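Local atomic coordinates of protein (GYP1P) (Saccharomyces cerevisiae, PDB entry 1FKM), a protein that stimulates GTP hydrolysis by Ypt/Rab GTPases, chiefly Ypt1 and Ypt7, through its TBC domain, which supplies two catalytic fingers in trans. Residues N192-H195 / G196-I200. Residues are numbered along the deposited sequence; the frame is centred on the assembly and turned at random.
Sequences NYIH and GQPGI
Gln197 sets CG beside its backbone N and anti to its carbonyl carbon (chi1 -64°) and runs on extended, which carries the amide back over the preceding loop to the carbonyl of Asn192. There NE2 donates to Asn192 O at 3.0 Å, with the acceptor close to the plane of the amide. Ile194, by contrast, holds CG1 between its backbone N and carbonyl carbon (chi1 62°), and from there CG1 lies 3.6 Å from CD of Pro198, the two side chains crossing at about a right angle. The chain reverses in a type II beta turn from Ile194 to Gln197, closed by Gln197 N to Ile194 O at 2.7 Å. Gly196 suits its third position, since at its positive phi a CB would collide with the carbonyl oxygen of His195. The turn leads into helix 198-214 of the TBC domain, with Gln197 at the N-cap and Pro198, which has no N-H to offer, in the first turn. NE2 of Gln197 also bonds Asn238 OD1, and the side chain lies about 7 Å from that of Gln131, the glutamine finger. Were Gln197 replaced by an alanine, Asn192 O and Asn238 OD1 would probably lose their shared side-chain donor and a gap would open beside the Tyr193 ring, whose CD1 is 3.7 Å from Gln197 NE2. Further along, Gly199 lets the Asn192 amide come close, ND2 standing 3.2 Å from Gly199 CA where a CB would clash. CD1 of Ile200 packs 3.7 Å from Asn192 CB, while Asn192 OD1 takes a hydrogen bond from Asn325 and Tyr193 OH pairs with Asn238 O.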
loop_
_atom_site.group_PDB
_atom_site.type_symbol
_atom_site.label_atom_id
_atom_site.label_comp_id
_atom_site.label_asym_id
_atom_site.label_seq_id
_atom_site.Cartn_x
_atom_site.Cartn_y
_atom_site.Cartn_z
ATOM N N ASN A 192 12.185 4.514 6.341
ATOM C CA ASN A 192 12.267 4.191 4.915
ATOM C C ASN A 192 12.169 5.498 4.133
ATOM O O ASN A 192 12.661 5.601 3.003
ATOM C CB ASN A 192 11.108 3.289 4.466
ATOM C CG ASN A 192 11.321 1.830 4.814
ATOM O OD1 ASN A 192 10.610 0.951 4.312
ATOM N ND2 ASN A 192 12.286 1.560 5.678
ATOM N N TYR A 193 11.545 6.505 4.737
ATOM C CA TYR A 193 11.361 7.767 4.036
ATOM C C TYR A 193 12.038 9.024 4.577
ATOM O O TYR A 193 11.857 10.102 4.020
ATOM C CB TYR A 193 9.864 8.019 3.842
ATOM C CG TYR A 193 9.207 6.885 3.087
ATOM C CD1 TYR A 193 9.374 6.758 1.705
ATOM C CD2 TYR A 193 8.528 5.872 3.762
ATOM C CE1 TYR A 193 8.894 5.642 1.021
ATOM C CE2 TYR A 193 8.043 4.747 3.084
ATOM C CZ TYR A 193 8.238 4.643 1.715
ATOM O OH TYR A 193 7.818 3.518 1.045
ATOM N N ILE A 194 12.816 8.915 5.646
ATOM C CA ILE A 194 13.496 10.112 6.113
ATOM C C ILE A 194 14.642 10.351 5.131
ATOM O O ILE A 194 15.009 9.451 4.375
ATOM C CB ILE A 194 14.021 9.959 7.560
ATOM C CG1 ILE A 194 15.050 8.835 7.644
ATOM C CG2 ILE A 194 12.841 9.677 8.499
ATOM C CD1 ILE A 194 15.665 8.674 9.033
ATOM N N HIS A 195 15.187 11.564 5.127
ATOM C CA HIS A 195 16.272 11.929 4.220
ATOM C C HIS A 195 17.387 10.885 4.168
ATOM O O HIS A 195 17.945 10.497 5.196
ATOM C CB HIS A 195 16.838 13.299 4.621
ATOM C CG HIS A 195 17.860 13.835 3.665
ATOM N ND1 HIS A 195 17.714 13.758 2.298
ATOM C CD2 HIS A 195 19.031 14.479 3.883
ATOM C CE1 HIS A 195 18.752 14.329 1.713
ATOM N NE2 HIS A 195 19.567 14.773 2.653
ATOM N N GLY A 196 17.709 10.441 2.953
ATOM C CA GLY A 196 18.738 9.431 2.768
ATOM C C GLY A 196 18.128 8.037 2.735
ATOM O O GLY A 196 18.806 7.053 2.433
ATOM N N GLN A 197 16.838 7.963 3.055
ATOM C CA GLN A 197 16.094 6.707 3.072
ATOM C C GLN A 197 16.916 5.529 3.585
ATOM O O GLN A 197 17.048 4.500 2.917
ATOM C CB GLN A 197 15.533 6.414 1.670
ATOM C CG GLN A 197 14.524 7.466 1.225
ATOM C CD GLN A 197 13.781 7.097 -0.045
ATOM O OE1 GLN A 197 14.211 7.428 -1.154
ATOM N NE2 GLN A 197 12.658 6.405 0.113
ATOM N N PRO A 198 17.478 5.667 4.797
ATOM C CA PRO A 198 18.287 4.605 5.395
ATOM C C PRO A 198 17.513 3.296 5.517
ATOM O O PRO A 198 18.089 2.216 5.419
ATOM C CB PRO A 198 18.674 5.194 6.751
ATOM C CG PRO A 198 17.516 6.081 7.074
ATOM C CD PRO A 198 17.279 6.772 5.751
ATOM N N GLY A 199 16.201 3.398 5.716
ATOM C CA GLY A 199 15.383 2.206 5.842
ATOM C C GLY A 199 15.344 1.368 4.576
ATOM O O GLY A 199 15.340 0.142 4.639
ATOM N N ILE A 200 15.300 2.026 3.423
ATOM C CA ILE A 200 15.269 1.320 2.150
ATOM C C ILE A 200 16.618 0.661 1.873
ATOM O O ILE A 200 16.672 -0.487 1.422
ATOM C CB ILE A 200 14.942 2.264 0.975
ATOM C CG1 ILE A 200 13.568 2.915 1.175
ATOM C CG2 ILE A 200 14.993 1.480 -0.342
ATOM C CD1 ILE A 200 12.423 1.943 1.322
#